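Epimerase domain-containing protein (Bacillus cereus HuA2-4, PDB 6ZLK) catalyses the interconversion of UDP-glucuronic acid and UDP-galacturonic acid by epimerising C4 of the sugar, with bound NAD as cofactor. Local coordinates at residues L118-H123 and L229-N234; V172-F177 and R223-A228. All blocks are in the same frame, centred on the assembly; numbering follows the deposited sequence.

Contact 1. Residues L118-H123 and L229-N234; sequences LDKFIH and LETKKN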
# COMPACT_ATOMS: atom_id res chain seq x y z
N LEU A 118 -6.91 22.03 9.27
CA LEU A 118 -7.74 21.99 8.06
C LEU A 118 -9.19 21.80 8.46
O LEU A 118 -9.48 21.06 9.47
CB LEU A 118 -7.40 20.81 7.14
CG LEU A 118 -6.12 20.89 6.36
CD1 LEU A 118 -5.90 19.56 5.64
CD2 LEU A 118 -6.17 22.07 5.39
N ASP A 119 -10.06 22.26 7.59
CA ASP A 119 -11.47 21.80 7.57
C ASP A 119 -11.54 20.36 7.04
O ASP A 119 -12.22 19.54 7.63
CB ASP A 119 -12.33 22.70 6.69
CG ASP A 119 -12.45 24.13 7.20
OD1 ASP A 119 -12.08 24.39 8.37
OD2 ASP A 119 -12.94 24.98 6.42
N LYS A 120 -10.93 20.07 5.89
CA LYS A 120 -11.08 18.78 5.21
C LYS A 120 -9.84 18.54 4.38
O LYS A 120 -9.29 19.52 3.80
CB LYS A 120 -12.27 18.68 4.24
CG LYS A 120 -13.61 18.61 4.92
CD LYS A 120 -14.78 18.59 3.99
CE LYS A 120 -16.04 18.22 4.74
NZ LYS A 120 -17.22 18.78 4.06
N PHE A 121 -9.42 17.29 4.38
CA PHE A 121 -8.37 16.77 3.49
C PHE A 121 -9.03 15.76 2.60
O PHE A 121 -9.35 14.65 3.06
CB PHE A 121 -7.21 16.17 4.27
CG PHE A 121 -6.08 15.71 3.40
CD1 PHE A 121 -6.10 14.51 2.72
CD2 PHE A 121 -4.92 16.46 3.35
CE1 PHE A 121 -5.03 14.11 1.93
CE2 PHE A 121 -3.83 16.04 2.62
CZ PHE A 121 -3.90 14.89 1.87
N ILE A 122 -9.38 16.18 1.38
CA ILE A 122 -10.21 15.39 0.46
C ILE A 122 -9.28 14.66 -0.49
O ILE A 122 -8.72 15.30 -1.38
CB ILE A 122 -11.27 16.23 -0.24
CG1 ILE A 122 -12.13 17.00 0.76
CG2 ILE A 122 -12.14 15.35 -1.12
CD1 ILE A 122 -13.07 18.01 0.15
N HIS A 123 -9.10 13.39 -0.25
CA HIS A 123 -8.14 12.51 -0.95
C HIS A 123 -8.84 11.79 -2.07
O HIS A 123 -9.81 11.05 -1.82
CB HIS A 123 -7.49 11.56 0.06
CG HIS A 123 -6.55 10.62 -0.58
ND1 HIS A 123 -5.23 10.93 -0.72
CD2 HIS A 123 -6.73 9.39 -1.12
CE1 HIS A 123 -4.63 9.93 -1.36
NE2 HIS A 123 -5.52 8.96 -1.61
N LEU A 229 -16.94 19.04 -0.22
CA LEU A 229 -16.61 20.26 0.50
C LEU A 229 -17.89 20.85 1.08
O LEU A 229 -17.85 21.24 2.28
CB LEU A 229 -15.97 21.23 -0.48
CG LEU A 229 -15.61 22.60 0.07
CD1 LEU A 229 -14.84 22.46 1.37
CD2 LEU A 229 -14.81 23.38 -0.95
N GLU A 230 -18.97 20.92 0.30
CA GLU A 230 -20.14 21.76 0.64
C GLU A 230 -21.23 21.04 1.43
O GLU A 230 -22.12 21.75 1.97
CB GLU A 230 -20.76 22.34 -0.61
CG GLU A 230 -19.79 23.24 -1.30
CD GLU A 230 -20.29 23.95 -2.55
OE1 GLU A 230 -21.31 23.55 -3.11
OE2 GLU A 230 -19.59 24.91 -2.98
N THR A 231 -21.15 19.73 1.60
CA THR A 231 -22.24 19.01 2.29
C THR A 231 -22.33 19.52 3.73
O THR A 231 -21.27 19.83 4.36
CB THR A 231 -22.01 17.49 2.28
OG1 THR A 231 -23.12 16.90 2.97
CG2 THR A 231 -20.75 17.06 2.98
N LYS A 232 -23.53 19.48 4.28
CA LYS A 232 -23.77 19.78 5.71
C LYS A 232 -23.53 18.55 6.59
O LYS A 232 -23.40 18.73 7.83
CB LYS A 232 -25.19 20.33 5.87
CG LYS A 232 -25.37 21.72 5.25
CD LYS A 232 -24.19 22.63 5.55
CE LYS A 232 -24.41 24.09 5.19
NZ LYS A 232 -23.15 24.85 5.31
N LYS A 233 -23.42 17.36 6.00
CA LYS A 233 -23.24 16.10 6.76
C LYS A 233 -21.79 16.03 7.25
O LYS A 233 -20.92 16.57 6.57
CB LYS A 233 -23.65 14.91 5.90
CG LYS A 233 -25.13 14.84 5.57
CD LYS A 233 -25.72 13.47 5.85
CE LYS A 233 -27.22 13.46 5.95
NZ LYS A 233 -27.83 14.54 5.13
N ASN A 234 -21.55 15.42 8.40
CA ASN A 234 -20.19 15.11 8.87
C ASN A 234 -19.73 13.87 8.10
O ASN A 234 -20.26 12.79 8.34
CB ASN A 234 -20.05 14.93 10.39
CG ASN A 234 -18.59 14.98 10.78
OD1 ASN A 234 -17.76 14.30 10.19
ND2 ASN A 234 -18.23 15.79 11.76
O HOH W 1 -19.15 18.32 6.22
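The flat peptide carbonyl of Leu-229 is met from above by the ammonium group of Lys-120. Lys-120 NZ lies 3.1 Å from Leu-229 O. It stands 57° out of the carbonyl plane. The ring of Phe-121 is turned to the helices behind the sheet. It has Leu-118 CD1 in its plane at one edge and touches Leu-110, Cys-113 and Cys-160.

Lys-120 is held through NZ by its hydrogen bond to Leu-229 O, by a second carbonyl partner, Ala-228 O, and by a water that accepts from Lys-120 NZ at 2.9 Å. The chain is extended beyond CG, which carries NZ across to the last turn of the helix. A positive charge among these C-terminal carbonyls probably suits the helix dipole. The water passes the contact on by donating to Thr-231 O.

Thr-231 has already left helical geometry. Its OG1 stands opposite the backbone N (chi1 -180°). Thr-231 OG1 accepts from Lys-233 N at 3.1 Å, an ST turn. OG1 also bonds to Leu-290 O. Thr-231 CG2 is left beside the lysine, 4.1 Å from Lys-120 NZ. Deeper in, Ile-122 CD1 reaches the helix 4.0 Å from Leu-229 N and 4.4 Å from Leu-229 CB.

The contact ties the start of strand 120-126 to the end of helix 218-230 in the Rossmann-type domain. Strand 77-80 runs beside strand 120-126 in the sheet, and Leu-229 packs on its Val-77 and Tyr-79 and on Met-1.

Contact 2. Residues V172-F177 and R223-A228; sequences VILRYF and RGTVAA. With NAD (nicotinamide-adenine-dinucleotide), chain E.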
# COMPACT_ATOMS: atom_id res chain seq x y z
N VAL A 172 -11.24 12.75 4.02
CA VAL A 172 -12.39 12.19 3.29
C VAL A 172 -11.78 11.52 2.05
O VAL A 172 -10.92 12.17 1.43
CB VAL A 172 -13.37 13.29 2.84
CG1 VAL A 172 -14.48 12.67 2.05
CG2 VAL A 172 -13.89 14.12 4.03
N ILE A 173 -12.19 10.32 1.76
CA ILE A 173 -11.67 9.61 0.55
C ILE A 173 -12.77 9.46 -0.48
O ILE A 173 -13.83 8.95 -0.19
CB ILE A 173 -11.03 8.27 0.93
CG1 ILE A 173 -9.79 8.43 1.82
CG2 ILE A 173 -10.76 7.46 -0.34
CD1 ILE A 173 -9.39 7.19 2.56
N LEU A 174 -12.54 9.94 -1.69
CA LEU A 174 -13.46 9.76 -2.82
C LEU A 174 -12.83 8.73 -3.77
O LEU A 174 -11.72 8.94 -4.21
CB LEU A 174 -13.77 11.08 -3.55
CG LEU A 174 -14.21 12.23 -2.68
CD1 LEU A 174 -14.48 13.48 -3.56
CD2 LEU A 174 -15.46 11.83 -1.91
N ARG A 175 -13.53 7.65 -4.04
CA ARG A 175 -13.10 6.67 -5.07
C ARG A 175 -13.85 6.95 -6.36
O ARG A 175 -15.04 6.59 -6.51
CB ARG A 175 -13.38 5.23 -4.62
CG ARG A 175 -12.50 4.82 -3.47
CD ARG A 175 -12.93 3.46 -2.96
NE ARG A 175 -11.97 3.01 -1.95
CZ ARG A 175 -12.17 1.97 -1.14
NH1 ARG A 175 -13.27 1.27 -1.20
NH2 ARG A 175 -11.26 1.64 -0.25
N TYR A 176 -13.16 7.57 -7.30
CA TYR A 176 -13.72 7.75 -8.66
C TYR A 176 -13.72 6.46 -9.47
O TYR A 176 -12.80 5.66 -9.41
CB TYR A 176 -12.83 8.75 -9.39
CG TYR A 176 -12.81 10.18 -8.91
CD1 TYR A 176 -13.70 10.73 -7.99
CD2 TYR A 176 -11.80 11.01 -9.38
CE1 TYR A 176 -13.64 12.06 -7.62
CE2 TYR A 176 -11.70 12.33 -8.97
CZ TYR A 176 -12.64 12.88 -8.13
OH TYR A 176 -12.54 14.20 -7.76
N PHE A 177 -14.74 6.31 -10.30
CA PHE A 177 -14.87 5.27 -11.34
C PHE A 177 -14.78 5.90 -12.74
O PHE A 177 -15.59 6.78 -13.16
CB PHE A 177 -16.19 4.55 -11.18
CG PHE A 177 -16.30 3.68 -9.95
CD1 PHE A 177 -16.18 4.18 -8.66
CD2 PHE A 177 -16.47 2.32 -10.12
CE1 PHE A 177 -16.22 3.32 -7.58
CE2 PHE A 177 -16.55 1.45 -9.03
CZ PHE A 177 -16.40 1.96 -7.76
N ARG A 223 -19.28 17.58 -9.64
CA ARG A 223 -20.41 17.91 -8.72
C ARG A 223 -20.31 17.08 -7.45
O ARG A 223 -20.46 17.66 -6.34
CB ARG A 223 -21.78 17.66 -9.38
CG ARG A 223 -22.18 18.80 -10.27
CD ARG A 223 -23.59 18.62 -10.82
NE ARG A 223 -23.68 17.63 -11.88
CZ ARG A 223 -23.57 17.90 -13.18
NH1 ARG A 223 -23.34 19.15 -13.60
NH2 ARG A 223 -23.67 16.93 -14.07
N GLY A 224 -19.95 15.79 -7.55
CA GLY A 224 -19.75 15.00 -6.32
C GLY A 224 -18.59 15.51 -5.50
O GLY A 224 -18.61 15.56 -4.23
N THR A 225 -17.52 15.89 -6.19
CA THR A 225 -16.28 16.30 -5.53
C THR A 225 -16.52 17.62 -4.78
O THR A 225 -16.04 17.76 -3.62
CB THR A 225 -15.17 16.33 -6.59
OG1 THR A 225 -15.00 15.05 -7.20
CG2 THR A 225 -13.88 16.82 -5.99
N VAL A 226 -17.16 18.60 -5.40
CA VAL A 226 -17.52 19.87 -4.75
C VAL A 226 -18.50 19.57 -3.60
O VAL A 226 -18.37 20.22 -2.58
CB VAL A 226 -18.07 20.84 -5.81
CG1 VAL A 226 -18.66 22.06 -5.16
CG2 VAL A 226 -16.95 21.22 -6.77
N ALA A 227 -19.41 18.63 -3.76
CA ALA A 227 -20.37 18.29 -2.69
C ALA A 227 -19.61 17.79 -1.46
O ALA A 227 -20.11 18.03 -0.34
CB ALA A 227 -21.39 17.29 -3.13
N ALA A 228 -18.48 17.12 -1.61
CA ALA A 228 -17.66 16.69 -0.45
C ALA A 228 -17.24 17.90 0.39
O ALA A 228 -17.07 17.76 1.63
CB ALA A 228 -16.47 15.87 -0.89
PA NAD E . -3.73 13.54 -14.53
O1A NAD E . -2.49 12.77 -14.80
O2A NAD E . -4.43 14.25 -15.65
O5B NAD E . -3.60 14.53 -13.32
C5B NAD E . -2.74 14.32 -12.19
C4B NAD E . -1.76 15.47 -12.08
O4B NAD E . -0.91 15.22 -10.93
C3B NAD E . -0.84 15.64 -13.28
O3B NAD E . -1.12 16.81 -14.04
C2B NAD E . 0.56 15.55 -12.67
O2B NAD E . 1.52 16.43 -13.23
C1B NAD E . 0.30 15.90 -11.20
N9A NAD E . 1.28 15.35 -10.27
C8A NAD E . 1.66 14.04 -10.13
N7A NAD E . 2.57 13.86 -9.21
C5A NAD E . 2.85 15.15 -8.77
C6A NAD E . 3.76 15.67 -7.84
N6A NAD E . 4.67 14.93 -7.17
N1A NAD E . 3.74 17.00 -7.60
C2A NAD E . 2.86 17.77 -8.29
N3A NAD E . 2.00 17.40 -9.25
C4A NAD E . 2.03 16.08 -9.42
O3 NAD E . -4.73 12.43 -13.94
PN NAD E . -6.35 12.52 -13.70
O1N NAD E . -6.97 11.62 -14.66
O2N NAD E . -6.71 13.92 -13.60
O5D NAD E . -6.44 11.88 -12.25
C5D NAD E . -6.53 12.73 -11.17
C4D NAD E . -6.70 11.87 -9.94
O4D NAD E . -7.92 11.11 -10.04
C3D NAD E . -5.57 10.87 -9.69
O3D NAD E . -5.30 10.80 -8.28
C2D NAD E . -6.16 9.53 -10.13
O2D NAD E . -5.49 8.43 -9.51
C1D NAD E . -7.62 9.78 -9.77
N1N NAD E . -8.56 9.03 -10.58
C2N NAD E . -8.74 9.32 -11.90
C3N NAD E . -9.63 8.60 -12.62
C7N NAD E . -9.80 8.84 -14.08
O7N NAD E . -10.64 8.15 -14.64
N7N NAD E . -9.10 9.82 -14.68
C4N NAD E . -10.43 7.64 -11.99
C5N NAD E . -10.12 7.25 -10.69
C6N NAD E . -9.23 7.99 -9.99
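Thr-225 is the first residue of 223-228 to meet the strand, and its hydroxyl does so at the edge of the Tyr-176 ring. Tyr-176 OH donates to Thr-225 OG1 at 2.7 Å. Thr-225 OG1 lies near the ring plane and also comes 3.3 Å from Tyr-176 CE1. The two side chains cross at about a right angle. Thr-225 OG1 is beside its own backbone N (chi1 -58°), where it can donate a hydrogen bond to Cys-221 O, one turn earlier in the helix. That bond orients the threonine hydroxyl, which in turn accepts from the phenol. Thr-225 CG2 sits 3.4 Å from Tyr-176 OH. Leu-174 CD1 reaches the helix backbone at Thr-225 CA, 3.9 Å away. Thr-225 O takes a further bond from Tyr-79 OH.

This is a helix packed on the mainly parallel sheet of a Rossmann-type domain, as in the short-chain dehydrogenase/reductase family. The axes of strand 172-176 and helix 223-228 are 10.2 Å apart and run antiparallel, at 174°. The other end of Tyr-176 belongs to the cofactor pocket: Tyr-176 CB is 3.4 Å from C5N of the NAD nicotinamide. Tyr-176 also touches the UDP-sugar.

Val-226, next in the helix, turns away from the strand to Leu-16 and Leu-20 of helix 11-21. Ala-228, one turn after Thr-225, points back at the strand. Ala-228 CB meets Leu-174 CD1 at 4.1 Å, so one leucine methyl touches both helix residues. Ala-228 CB also packs on Ile-122 of the adjacent strand 120-126.

How the contacts relate
Contacts 1 and 2 use successive parts of helix 218-230 and two neighbouring strands of one sheet. Their centres are about 10 Å apart. Lys-120 NZ of contact 1 lies 2.6 Å from Ala-228 O of contact 2, probably a hydrogen bond. The strands are joined by a probable hydrogen bond of 2.8 Å from His-123 N to Val-172 O. Between sheet and helix, Ile-122 CG2 packs on Leu-174 CD1 at 3.9 Å, making the two apolar patches continuous. Contact 2 borders the active site, with the Tyr-176 side chain about 5 Å from the bound UDP-glucuronic acid. Contact 1 is farther away, the Ile-122 side chain being about 11 Å from NAD.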